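Local coordinates for LPP20 lipofamily protein (Helicobacter pylori R046Wa, PDB 4KZS) that is of unknown function but is a secreted lipoprotein-family protein of a human pathogen, possibly connected with the outer membrane and the Tol-Pal system, at residues G109-Y114 with S158-S163; K179-F184 with D208-Y213; V219-A224 with S248-E253. All blocks are in the same frame, centred on the assembly; numbering follows the deposited sequence.

Contact 1: G109-Y114 with S158-S163; sequences GLRDKY and SVPVGS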
ATOM      1  N   GLY A 109      10.909  -4.755  17.664  1.00 36.83           N
ATOM      2  CA  GLY A 109      10.414  -5.286  16.380  1.00 38.90           C
ATOM      3  C   GLY A 109       9.602  -4.281  15.563  1.00 43.08           C
ATOM      4  O   GLY A 109       9.479  -4.437  14.342  1.00 42.75           O
ATOM      5  N   LEU A 110       9.035  -3.249  16.205  1.00 41.18           N
ATOM      6  CA  LEU A 110       8.275  -2.234  15.471  1.00 42.23           C
ATOM      7  C   LEU A 110       9.231  -1.239  14.871  1.00 48.00           C
ATOM      8  O   LEU A 110       9.031  -0.789  13.745  1.00 56.62           O
ATOM      9  CB  LEU A 110       7.268  -1.510  16.364  1.00 40.39           C
ATOM     10  CG  LEU A 110       5.958  -2.271  16.549  1.00 39.51           C
ATOM     11  CD1 LEU A 110       4.978  -1.474  17.389  1.00 40.24           C
ATOM     12  CD2 LEU A 110       5.382  -2.584  15.191  1.00 38.41           C
ATOM     13  N   ARG A 111      10.278  -0.923  15.629  1.00 46.08           N
ATOM     14  CA  ARG A 111      11.364  -0.076  15.192  1.00 49.03           C
ATOM     15  C   ARG A 111      11.938  -0.705  13.935  1.00 52.55           C
ATOM     16  O   ARG A 111      12.298  -0.021  12.970  1.00 56.16           O
ATOM     17  CB  ARG A 111      12.399   0.017  16.314  1.00 55.41           C
ATOM     18  CG  ARG A 111      13.802   0.430  15.929  1.00 76.21           C
ATOM     19  CD  ARG A 111      14.797  -0.062  16.983  1.00 93.59           C
ATOM     20  NE  ARG A 111      14.830   0.825  18.144  1.00 90.28           N
ATOM     21  CZ  ARG A 111      15.543   1.941  18.174  1.00 93.50           C
ATOM     22  NH1 ARG A 111      16.266   2.265  17.107  1.00 87.43           N
ATOM     23  NH2 ARG A 111      15.538   2.725  19.251  1.00 97.68           N
ATOM     24  N   ASP A 112      11.962  -2.029  13.907  1.00 45.60           N
ATOM     25  CA  ASP A 112      12.585  -2.700  12.789  1.00 47.03           C
ATOM     26  C   ASP A 112      11.754  -2.691  11.522  1.00 49.37           C
ATOM     27  O   ASP A 112      12.296  -2.468  10.445  1.00 52.14           O
ATOM     28  CB  ASP A 112      13.006  -4.119  13.166  1.00 52.92           C
ATOM     29  CG  ASP A 112      14.055  -4.155  14.290  1.00 67.82           C
ATOM     30  OD1 ASP A 112      14.660  -3.106  14.643  1.00 79.73           O
ATOM     31  OD2 ASP A 112      14.284  -5.250  14.836  1.00 78.83           O
ATOM     32  N   LYS A 113      10.457  -2.972  11.647  1.00 50.41           N
ATOM     33  CA  LYS A 113       9.544  -3.002  10.506  1.00 50.46           C
ATOM     34  C   LYS A 113       9.445  -1.548   9.991  1.00 49.68           C
ATOM     35  O   LYS A 113       9.352  -1.309   8.796  1.00 49.46           O
ATOM     36  CB  LYS A 113       8.177  -3.556  10.936  1.00 60.26           C
ATOM     37  CG  LYS A 113       7.176  -3.857   9.817  1.00 78.40           C
ATOM     38  CD  LYS A 113       5.882  -4.482  10.373  1.00 92.63           C
ATOM     39  CE  LYS A 113       4.808  -4.744   9.308  1.00 92.00           C
ATOM     40  NZ  LYS A 113       5.234  -5.750   8.296  1.00 88.93           N
ATOM     41  N   TYR A 114       9.528  -0.578  10.883  1.00 41.70           N
ATOM     42  CA  TYR A 114       9.581   0.806  10.458  1.00 43.15           C
ATOM     43  C   TYR A 114      10.834   1.096   9.635  1.00 46.68           C
ATOM     44  O   TYR A 114      10.687   1.454   8.471  1.00 48.14           O
ATOM     45  CB  TYR A 114       9.545   1.722  11.659  1.00 44.65           C
ATOM     46  CG  TYR A 114       9.532   3.154  11.299  1.00 47.54           C
ATOM     47  CD1 TYR A 114      10.700   3.792  11.006  1.00 56.89           C
ATOM     48  CD2 TYR A 114       8.354   3.885  11.274  1.00 53.89           C
ATOM     49  CE1 TYR A 114      10.726   5.131  10.684  1.00 66.90           C
ATOM     50  CE2 TYR A 114       8.353   5.233  10.946  1.00 61.53           C
ATOM     51  CZ  TYR A 114       9.560   5.860  10.650  1.00 68.94           C
ATOM     52  OH  TYR A 114       9.651   7.207  10.316  1.00 69.20           O
ATOM     53  N   SER A 158       8.378   6.671  23.127  1.00 70.93           N
ATOM     54  CA  SER A 158       9.641   7.418  23.233  1.00 75.82           C
ATOM     55  C   SER A 158      10.808   6.704  22.588  1.00 80.71           C
ATOM     56  O   SER A 158      11.923   6.753  23.102  1.00 87.28           O
ATOM     57  CB  SER A 158      10.005   7.727  24.692  1.00 81.35           C
ATOM     58  OG  SER A 158       9.047   8.571  25.286  1.00 90.95           O
ATOM     59  N   VAL A 159      10.556   6.034  21.471  1.00 78.76           N
ATOM     60  CA  VAL A 159      11.622   5.485  20.660  1.00 73.91           C
ATOM     61  C   VAL A 159      11.846   6.554  19.601  1.00 84.98           C
ATOM     62  O   VAL A 159      10.939   7.340  19.328  1.00 87.52           O
ATOM     63  CB  VAL A 159      11.176   4.166  20.038  1.00 72.66           C
ATOM     64  CG1 VAL A 159      12.348   3.466  19.384  1.00 83.40           C
ATOM     65  CG2 VAL A 159      10.566   3.268  21.099  1.00 59.30           C
ATOM     66  N   PRO A 160      13.055   6.628  19.032  1.00 93.67           N
ATOM     67  CA  PRO A 160      13.373   7.742  18.125  1.00 99.72           C
ATOM     68  C   PRO A 160      12.765   7.752  16.683  1.00107.52           C
ATOM     69  O   PRO A 160      11.542   7.740  16.516  1.00113.61           O
ATOM     70  CB  PRO A 160      14.912   7.726  18.113  1.00104.13           C
ATOM     71  CG  PRO A 160      15.296   7.091  19.414  1.00 91.81           C
ATOM     72  CD  PRO A 160      14.283   5.996  19.546  1.00 98.79           C
ATOM     73  N   VAL A 161      13.635   7.864  15.675  1.00125.16           N
ATOM     74  CA  VAL A 161      13.323   7.805  14.218  1.00119.94           C
ATOM     75  C   VAL A 161      12.636   9.039  13.592  1.00111.80           C
ATOM     76  O   VAL A 161      12.546   9.174  12.351  1.00108.66           O
ATOM     77  CB  VAL A 161      12.667   6.474  13.790  1.00118.27           C
ATOM     78  CG1 VAL A 161      11.140   6.608  13.737  1.00107.76           C
ATOM     79  CG2 VAL A 161      13.278   6.016  12.461  1.00116.03           C
ATOM     80  N   GLY A 162      12.160   9.926  14.455  1.00104.88           N
ATOM     81  CA  GLY A 162      11.864  11.302  14.045  1.00129.53           C
ATOM     82  C   GLY A 162      10.888  11.605  12.905  1.00136.19           C
ATOM     83  O   GLY A 162       9.779  12.099  13.171  1.00131.07           O
ATOM     84  N   SER A 163      11.265  11.351  11.641  1.00118.72           N
ATOM     85  CA  SER A 163      10.453  11.934  10.547  1.00 96.63           C
ATOM     86  C   SER A 163      10.121  11.267   9.196  1.00 93.90           C
ATOM     87  O   SER A 163      10.977  10.708   8.487  1.00 79.72           O
ATOM     88  CB  SER A 163      10.886  13.355  10.250  1.00 93.92           C
ATOM     89  OG  SER A 163       9.910  13.926   9.405  1.00 94.83           O
TER
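Tyr114 and Val161 meet over one face of the tyrosine ring, and Arg111 reaches across to Val159 and Pro160 one helical turn earlier. The tyrosine can be followed outward. Its CB points at the loop 158-163, and CG stands anti to the backbone N (chi1 -177°), which sends the ring out from the helix toward Val161. Tyr114 CD1 comes first, with Val161 CG2 at 3.7 Å. Tyr114 CE1 meets both methyls of Val161, but only CG1 is placed over the ring face. Tyr114 CZ has Val161 CG1 at 3.5 Å. The two side chains arrive from opposite directions. Val161 CG1 sits 3.8 Å from the centroid of the Tyr114 ring, 29° off its normal, a CH-pi contact. At the tip, Tyr114 OH is still beside Val161 CG1 and hydrogen-bonds Glu151 of helix 135-157.

This is packing within the helical middle domain, probably the three-helix bundle of the protein. Helix 103-121 lies against helix 135-157, with Leu110 on Ile153 and Leu154. The loop begins where the second helix ends in a Schellman motif at Ser158, then runs past the first helix.

Arg111 is only partly buried, whereas Tyr114 is buried. Its chain bends at chi3 (-81°), and the guanidinium comes obliquely to the loop. Arg111 NH2 is 3.3 Å from Val159 CG1 and 3.5 Å from Pro160 CD.

Contact 2: K179-F184 with D208-Y213; sequences KVQITF and DEEKLY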
ATOM      1  N   LYS A 179       1.973  13.050 -12.210  1.00 68.10           N
ATOM      2  CA  LYS A 179       2.016  13.709 -13.491  1.00 63.62           C
ATOM      3  C   LYS A 179       2.630  12.760 -14.504  1.00 62.95           C
ATOM      4  O   LYS A 179       3.769  12.321 -14.334  1.00 75.81           O
ATOM      5  CB  LYS A 179       2.841  14.999 -13.375  1.00 68.30           C
ATOM      6  CG  LYS A 179       2.158  16.212 -12.697  1.00 73.23           C
ATOM      7  CD  LYS A 179       3.160  16.946 -11.815  1.00 76.49           C
ATOM      8  CE  LYS A 179       2.651  18.257 -11.272  1.00 75.55           C
ATOM      9  NZ  LYS A 179       2.987  19.339 -12.225  1.00 71.09           N
ATOM     10  N   VAL A 180       1.851  12.396 -15.517  1.00 58.87           N
ATOM     11  CA  VAL A 180       2.399  11.774 -16.707  1.00 68.59           C
ATOM     12  C   VAL A 180       1.808  12.367 -17.980  1.00 83.38           C
ATOM     13  O   VAL A 180       0.587  12.565 -18.071  1.00 80.75           O
ATOM     14  CB  VAL A 180       2.219  10.260 -16.678  1.00 69.46           C
ATOM     15  CG1 VAL A 180       2.688   9.745 -15.330  1.00 72.26           C
ATOM     16  CG2 VAL A 180       0.772   9.842 -16.953  1.00 64.67           C
ATOM     17  N   GLN A 181       2.683  12.659 -18.945  1.00 89.85           N
ATOM     18  CA  GLN A 181       2.285  13.150 -20.277  1.00 92.57           C
ATOM     19  C   GLN A 181       1.377  12.169 -21.003  1.00 85.60           C
ATOM     20  O   GLN A 181       1.614  10.976 -20.971  1.00100.47           O
ATOM     21  CB  GLN A 181       3.518  13.435 -21.131  1.00 99.44           C
ATOM     22  CG  GLN A 181       3.252  14.229 -22.401  1.00119.49           C
ATOM     23  CD  GLN A 181       4.507  14.912 -22.907  1.00130.57           C
ATOM     24  OE1 GLN A 181       5.550  14.272 -23.078  1.00129.57           O
ATOM     25  NE2 GLN A 181       4.416  16.218 -23.149  1.00132.83           N
ATOM     26  N   ILE A 182       0.331  12.677 -21.642  1.00 83.67           N
ATOM     27  CA  ILE A 182      -0.609  11.824 -22.347  1.00 77.96           C
ATOM     28  C   ILE A 182      -0.741  12.288 -23.795  1.00 90.55           C
ATOM     29  O   ILE A 182      -1.350  13.318 -24.077  1.00101.59           O
ATOM     30  CB  ILE A 182      -1.978  11.767 -21.643  1.00 69.17           C
ATOM     31  CG1 ILE A 182      -1.842  11.084 -20.280  1.00 76.03           C
ATOM     32  CG2 ILE A 182      -3.004  11.046 -22.509  1.00 63.17           C
ATOM     33  CD1 ILE A 182      -3.141  10.986 -19.496  1.00 82.11           C
ATOM     34  N   THR A 183      -0.152  11.512 -24.703  1.00102.93           N
ATOM     35  CA  THR A 183      -0.157  11.789 -26.138  1.00102.40           C
ATOM     36  C   THR A 183      -1.313  11.087 -26.859  1.00102.10           C
ATOM     37  O   THR A 183      -1.773  10.019 -26.443  1.00103.92           O
ATOM     38  CB  THR A 183       1.198  11.383 -26.768  1.00104.64           C
ATOM     39  OG1 THR A 183       2.270  11.952 -26.001  1.00101.09           O
ATOM     40  CG2 THR A 183       1.328  11.864 -28.212  1.00107.44           C
ATOM     41  N   PHE A 184      -1.778  11.711 -27.936  1.00104.30           N
ATOM     42  CA  PHE A 184      -2.692  11.070 -28.867  1.00114.37           C
ATOM     43  C   PHE A 184      -2.217  11.110 -30.343  1.00135.14           C
ATOM     44  O   PHE A 184      -1.177  11.699 -30.663  1.00131.72           O
ATOM     45  CB  PHE A 184      -4.063  11.693 -28.709  1.00106.64           C
ATOM     46  CG  PHE A 184      -4.857  11.138 -27.565  1.00100.00           C
ATOM     47  CD1 PHE A 184      -4.428  11.292 -26.253  1.00 99.29           C
ATOM     48  CD2 PHE A 184      -6.077  10.492 -27.806  1.00102.05           C
ATOM     49  CE1 PHE A 184      -5.192  10.789 -25.202  1.00100.62           C
ATOM     50  CE2 PHE A 184      -6.853   9.996 -26.765  1.00 89.65           C
ATOM     51  CZ  PHE A 184      -6.404  10.140 -25.460  1.00 92.66           C
ATOM     52  N   ASP A 208       2.500  17.985 -19.261  1.00 90.32           N
ATOM     53  CA  ASP A 208       3.105  18.402 -20.529  1.00 99.49           C
ATOM     54  C   ASP A 208       4.578  18.669 -20.300  1.00103.67           C
ATOM     55  O   ASP A 208       5.368  18.666 -21.243  1.00113.58           O
ATOM     56  CB  ASP A 208       2.411  19.645 -21.119  1.00103.81           C
ATOM     57  CG  ASP A 208       1.241  19.299 -22.065  1.00109.59           C
ATOM     58  OD1 ASP A 208       0.306  20.119 -22.164  1.00122.15           O
ATOM     59  OD2 ASP A 208       1.244  18.220 -22.702  1.00101.26           O
ATOM     60  N   GLU A 209       4.950  18.891 -19.040  1.00103.22           N
ATOM     61  CA  GLU A 209       6.358  18.888 -18.645  1.00111.14           C
ATOM     62  C   GLU A 209       6.980  17.562 -19.078  1.00115.29           C
ATOM     63  O   GLU A 209       6.303  16.537 -19.123  1.00114.11           O
ATOM     64  CB  GLU A 209       6.493  19.039 -17.134  1.00108.07           C
ATOM     65  CG  GLU A 209       5.481  19.986 -16.503  1.00113.80           C
ATOM     66  CD  GLU A 209       5.545  19.990 -14.984  1.00112.70           C
ATOM     67  OE1 GLU A 209       4.601  20.488 -14.343  1.00125.36           O
ATOM     68  OE2 GLU A 209       6.540  19.500 -14.420  1.00116.16           O
ATOM     69  N   GLU A 210       8.261  17.574 -19.414  1.00114.39           N
ATOM     70  CA  GLU A 210       8.908  16.349 -19.861  1.00123.44           C
ATOM     71  C   GLU A 210       9.861  15.818 -18.803  1.00129.84           C
ATOM     72  O   GLU A 210       9.922  16.340 -17.684  1.00132.05           O
ATOM     73  CB  GLU A 210       9.631  16.554 -21.197  1.00133.86           C
ATOM     74  CG  GLU A 210       8.723  16.483 -22.421  1.00150.48           C
ATOM     75  CD  GLU A 210       9.488  16.447 -23.748  1.00153.79           C
ATOM     76  OE1 GLU A 210      10.484  15.692 -23.868  1.00140.86           O
ATOM     77  OE2 GLU A 210       9.080  17.169 -24.687  1.00151.54           O
ATOM     78  N   LYS A 211      10.606  14.780 -19.176  1.00136.82           N
ATOM     79  CA  LYS A 211      11.509  14.075 -18.271  1.00136.67           C
ATOM     80  C   LYS A 211      10.657  13.290 -17.262  1.00132.12           C
ATOM     81  O   LYS A 211      10.940  13.293 -16.052  1.00118.71           O
ATOM     82  CB  LYS A 211      12.482  15.055 -17.588  1.00140.32           C
ATOM     83  CG  LYS A 211      13.936  14.601 -17.547  1.00142.84           C
ATOM     84  CD  LYS A 211      14.858  15.747 -17.134  1.00135.92           C
ATOM     85  CE  LYS A 211      16.330  15.392 -17.287  1.00127.67           C
ATOM     86  NZ  LYS A 211      16.645  15.077 -18.709  1.00128.52           N
ATOM     87  N   LEU A 212       9.601  12.651 -17.790  1.00117.56           N
ATOM     88  CA  LEU A 212       8.617  11.859 -17.024  1.00107.22           C
ATOM     89  C   LEU A 212       7.804  10.919 -17.915  1.00100.13           C
ATOM     90  O   LEU A 212       7.634  11.193 -19.094  1.00108.83           O
ATOM     91  CB  LEU A 212       7.660  12.775 -16.240  1.00113.11           C
ATOM     92  CG  LEU A 212       6.824  13.873 -16.914  1.00108.56           C
ATOM     93  CD1 LEU A 212       5.657  13.291 -17.707  1.00 95.43           C
ATOM     94  CD2 LEU A 212       6.315  14.842 -15.859  1.00 99.25           C
ATOM     95  N   TYR A 213       7.261   9.844 -17.344  1.00 98.44           N
ATOM     96  CA  TYR A 213       6.608   8.766 -18.126  1.00101.53           C
ATOM     97  C   TYR A 213       5.581   9.267 -19.127  1.00101.77           C
ATOM     98  O   TYR A 213       4.754  10.127 -18.797  1.00109.88           O
ATOM     99  CB  TYR A 213       5.878   7.782 -17.198  1.00101.53           C
ATOM    100  CG  TYR A 213       6.781   6.875 -16.414  1.00104.90           C
ATOM    101  CD1 TYR A 213       7.873   7.392 -15.729  1.00113.73           C
ATOM    102  CD2 TYR A 213       6.554   5.499 -16.354  1.00105.88           C
ATOM    103  CE1 TYR A 213       8.722   6.581 -15.010  1.00117.46           C
ATOM    104  CE2 TYR A 213       7.396   4.675 -15.612  1.00103.65           C
ATOM    105  CZ  TYR A 213       8.481   5.238 -14.950  1.00110.54           C
ATOM    106  OH  TYR A 213       9.370   4.515 -14.216  1.00106.72           O
TER
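Gln181, Lys179 and Leu212 bury the most surface where strand 179-182 meets the loop 208-213. The strand is the middle one of a small parallel sheet, between 205-207 and 214-215. The loop carries the chain from one edge strand to the other, so it crosses the central strand. The sheet belongs to the C-terminal domain, whose sequence family is grouped with TolB N-terminal domains, so a similar fold is probable.

Gln181 has the largest share. Its CB points at the loop, and with CG anti to the backbone N (chi1 -167°) the chain runs extended and ends beside Asp208. Gln181 NE2 lies 3.2 Å from Asp208 O, but the angle is too poor for a hydrogen bond. Gln181 OE1 faces the aliphatic part of Glu210, 3.9 Å from Glu210 CG. The backbone N of Gln181 makes a weak bond to Tyr213 O, 3.3 Å long and bent to 120°.

Leu212 points at the strand and packs on its backbone. One methyl, Leu212 CD1, lies 3.7 Å from Val180 CA and also approaches Gln181 CB. The other, Leu212 CD2, is 3.9 Å from Lys179 O. Close by, Val180 CG1 touches Tyr213 CB, and the tyrosine ring turns away to meet Phe133.

Lys179 closes the contact on the exposed side. Its chain also brushes Thr205 and Ser207 of the neighbouring strand. Glu209 reaches back toward the lysine with its chain extended beyond CG, and the two side chains form a salt bridge, Lys179 NZ to Glu209 OE1, at 2.9 Å.

Contact 3: V219-A224 with S248-E253; sequences VFTDSA and SLEVDE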
ATOM      1  N   VAL A 219      -6.661   5.714 -31.105  1.00119.69           N
ATOM      2  CA  VAL A 219      -8.013   5.199 -30.940  1.00123.39           C
ATOM      3  C   VAL A 219      -8.497   4.980 -32.345  1.00132.90           C
ATOM      4  O   VAL A 219      -8.438   5.892 -33.175  1.00147.05           O
ATOM      5  CB  VAL A 219      -8.991   6.178 -30.237  1.00122.54           C
ATOM      6  CG1 VAL A 219     -10.425   5.650 -30.277  1.00111.36           C
ATOM      7  CG2 VAL A 219      -8.598   6.432 -28.789  1.00139.42           C
ATOM      8  N   PHE A 220      -8.959   3.762 -32.593  1.00130.38           N
ATOM      9  CA  PHE A 220      -9.515   3.359 -33.876  1.00116.67           C
ATOM     10  C   PHE A 220     -11.009   3.515 -33.577  1.00110.38           C
ATOM     11  O   PHE A 220     -11.684   4.368 -34.145  1.00111.58           O
ATOM     12  CB  PHE A 220      -8.843   2.064 -34.324  1.00111.02           C
ATOM     13  CG  PHE A 220      -7.343   2.183 -34.507  1.00115.46           C
ATOM     14  CD1 PHE A 220      -6.812   2.999 -35.503  1.00115.00           C
ATOM     15  CD2 PHE A 220      -6.458   1.470 -33.689  1.00118.39           C
ATOM     16  CE1 PHE A 220      -5.433   3.098 -35.685  1.00118.08           C
ATOM     17  CE2 PHE A 220      -5.078   1.571 -33.864  1.00116.28           C
ATOM     18  CZ  PHE A 220      -4.566   2.376 -34.872  1.00115.29           C
ATOM     19  N   THR A 221     -11.480   2.674 -32.662  1.00113.19           N
ATOM     20  CA  THR A 221     -12.843   2.621 -32.111  1.00113.50           C
ATOM     21  C   THR A 221     -12.677   2.245 -30.639  1.00118.27           C
ATOM     22  O   THR A 221     -13.582   2.435 -29.800  1.00111.23           O
ATOM     23  CB  THR A 221     -13.584   1.472 -32.844  1.00111.40           C
ATOM     24  OG1 THR A 221     -14.833   1.175 -32.188  1.00102.78           O
ATOM     25  CG2 THR A 221     -12.740   0.212 -32.886  1.00116.58           C
ATOM     26  N   ASP A 222     -11.482   1.713 -30.363  1.00 98.76           N
ATOM     27  CA  ASP A 222     -11.089   1.236 -29.071  1.00 93.40           C
ATOM     28  C   ASP A 222      -9.561   1.316 -28.963  1.00108.65           C
ATOM     29  O   ASP A 222      -8.845   0.913 -29.888  1.00113.05           O
ATOM     30  CB  ASP A 222     -11.622  -0.173 -28.903  1.00 98.00           C
ATOM     31  CG  ASP A 222     -13.121  -0.273 -29.218  1.00 97.75           C
ATOM     32  OD1 ASP A 222     -13.951   0.372 -28.548  1.00 83.97           O
ATOM     33  OD2 ASP A 222     -13.470  -1.001 -30.150  1.00109.46           O
ATOM     34  N   SER A 223      -9.069   1.850 -27.836  1.00112.81           N
ATOM     35  CA  SER A 223      -7.680   2.376 -27.728  1.00104.67           C
ATOM     36  C   SER A 223      -6.548   1.375 -27.797  1.00 81.06           C
ATOM     37  O   SER A 223      -6.788   0.196 -27.794  1.00 87.93           O
ATOM     38  CB  SER A 223      -7.481   3.238 -26.478  1.00105.07           C
ATOM     39  OG  SER A 223      -6.096   3.566 -26.335  1.00115.31           O
ATOM     40  N   ALA A 224      -5.324   1.910 -27.855  1.00 72.82           N
ATOM     41  CA  ALA A 224      -4.053   1.202 -27.974  1.00 81.30           C
ATOM     42  C   ALA A 224      -2.996   2.082 -27.281  1.00 96.15           C
ATOM     43  O   ALA A 224      -2.667   3.187 -27.756  1.00 90.15           O
ATOM     44  CB  ALA A 224      -3.675   0.961 -29.439  1.00 77.75           C
ATOM     45  N   SER A 248     -22.061   7.609 -27.886  1.00169.87           N
ATOM     46  CA  SER A 248     -21.644   8.010 -26.543  1.00168.10           C
ATOM     47  C   SER A 248     -21.929   6.955 -25.480  1.00163.24           C
ATOM     48  O   SER A 248     -21.331   6.982 -24.412  1.00173.50           O
ATOM     49  CB  SER A 248     -22.321   9.329 -26.151  1.00158.73           C
ATOM     50  OG  SER A 248     -23.733   9.213 -26.184  1.00154.28           O
ATOM     51  N   LEU A 249     -22.829   6.026 -25.780  1.00157.58           N
ATOM     52  CA  LEU A 249     -23.181   4.961 -24.850  1.00151.73           C
ATOM     53  C   LEU A 249     -22.045   3.906 -24.677  1.00142.35           C
ATOM     54  O   LEU A 249     -22.091   3.075 -23.767  1.00129.40           O
ATOM     55  CB  LEU A 249     -24.536   4.338 -25.248  1.00154.91           C
ATOM     56  CG  LEU A 249     -25.632   5.275 -25.817  1.00144.19           C
ATOM     57  CD1 LEU A 249     -26.858   4.503 -26.277  1.00126.70           C
ATOM     58  CD2 LEU A 249     -26.052   6.365 -24.844  1.00133.29           C
ATOM     59  N   GLU A 250     -21.020   3.972 -25.527  1.00130.32           N
ATOM     60  CA  GLU A 250     -19.784   3.202 -25.343  1.00130.73           C
ATOM     61  C   GLU A 250     -18.912   3.880 -24.261  1.00145.48           C
ATOM     62  O   GLU A 250     -17.678   3.779 -24.276  1.00166.29           O
ATOM     63  CB  GLU A 250     -19.041   3.076 -26.695  1.00136.34           C
ATOM     64  CG  GLU A 250     -17.670   2.375 -26.696  1.00125.98           C
ATOM     65  CD  GLU A 250     -16.936   2.462 -28.042  1.00124.98           C
ATOM     66  OE1 GLU A 250     -17.421   1.859 -29.024  1.00126.72           O
ATOM     67  OE2 GLU A 250     -15.867   3.117 -28.136  1.00109.89           O
ATOM     68  N   VAL A 251     -19.566   4.572 -23.324  1.00137.54           N
ATOM     69  CA  VAL A 251     -18.918   5.198 -22.158  1.00113.69           C
ATOM     70  C   VAL A 251     -17.980   4.217 -21.466  1.00112.01           C
ATOM     71  O   VAL A 251     -17.087   4.614 -20.734  1.00 99.68           O
ATOM     72  CB  VAL A 251     -19.969   5.700 -21.126  1.00112.94           C
ATOM     73  CG1 VAL A 251     -20.700   4.551 -20.437  1.00101.12           C
ATOM     74  CG2 VAL A 251     -19.335   6.593 -20.079  1.00119.58           C
ATOM     75  N   ASP A 252     -18.207   2.929 -21.725  1.00120.80           N
ATOM     76  CA  ASP A 252     -17.486   1.843 -21.079  1.00106.27           C
ATOM     77  C   ASP A 252     -16.013   1.751 -21.368  1.00100.48           C
ATOM     78  O   ASP A 252     -15.291   1.246 -20.522  1.00 97.82           O
ATOM     79  CB  ASP A 252     -18.137   0.491 -21.379  1.00120.49           C
ATOM     80  CG  ASP A 252     -18.985  -0.010 -20.229  1.00125.61           C
ATOM     81  OD1 ASP A 252     -19.860   0.761 -19.778  1.00132.66           O
ATOM     82  OD2 ASP A 252     -18.771  -1.165 -19.777  1.00117.71           O
ATOM     83  N   GLU A 253     -15.539   2.198 -22.536  1.00100.31           N
ATOM     84  CA  GLU A 253     -14.090   2.143 -22.738  1.00101.11           C
ATOM     85  C   GLU A 253     -13.409   2.915 -21.611  1.00111.62           C
ATOM     86  O   GLU A 253     -12.238   2.695 -21.301  1.00115.30           O
ATOM     87  CB  GLU A 253     -13.619   2.653 -24.098  1.00104.47           C
ATOM     88  CG  GLU A 253     -12.094   2.521 -24.212  1.00103.63           C
ATOM     89  CD  GLU A 253     -11.487   2.926 -25.545  1.00103.27           C
ATOM     90  OE1 GLU A 253     -11.944   3.914 -26.154  1.00 96.94           O
ATOM     91  OE2 GLU A 253     -10.518   2.258 -25.970  1.00104.57           O
TER
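Thr221 meets Glu250 first, and its backbone carbonyl is the part most concerned. Thr221 O lies 2.9 Å from Glu250 OE2. Both are acceptors, so this is not a hydrogen bond as the atoms stand. The side chains of the pair cross at about a right angle. Thr221 OG1 turns to its neighbour and makes a weak hydrogen bond to Asp222 OD2.

Asp222 follows. Its CG stands anti to the carbonyl carbon (chi1 -51°), which brings Asp222 OD1 to 3.4 Å from Glu250 OE2. Two acids this close would probably disfavour both being charged, though the resolution does not settle it. Asp222 CB also has Glu253 OE2 at 4.0 Å.

The acids on the other side stand at the start of helix 252-262 in the C-terminal domain. The chain leaves a 3-10 segment that ends at Leu249 and then turns into this helix, with Glu253 N bonded to Glu250 O. Both glutamates have CG anti to the backbone N and are extended beyond it, and both reach for the loop after strand 214-215.

Ser223 comes next. Its backbone N points almost straight at Glu253 OE2, with an N-H...O angle of 168°. The modelled separation of 2.4 Å between Ser223 N and Glu253 OE2 is too short to trust, so the length of this bond is doubtful. Ser223 OG uses a different partner, Asn217 OD1. Leu196 of helix 190-200 lies against the side chains of both Ser223 and Glu253. Thr242 touches Asp222 and Glu253.

How the contacts relate
From the N terminus, the chain first builds an antiparallel sheet and a long helix. It then enters helix 103-121, which contact 1 joins to the loop after helix 135-157, closing a mostly helical loop. Beyond helix 165-172 the chain reaches strand 179-182 of the parallel sheet. Contact 2 closes a second loop, containing helix 190-200, and ties the middle strand of the sheet to the connection between its edge strands. Contact 3 closes a third, ending at helix 252-262. The three loops follow in series without nesting or crossing. Contacts 2 and 3 are neighbours, their nearest atoms about 4 Å apart. Contact 1 lies on the opposite side of the chain's centre from contact 3, about 49 Å between centres.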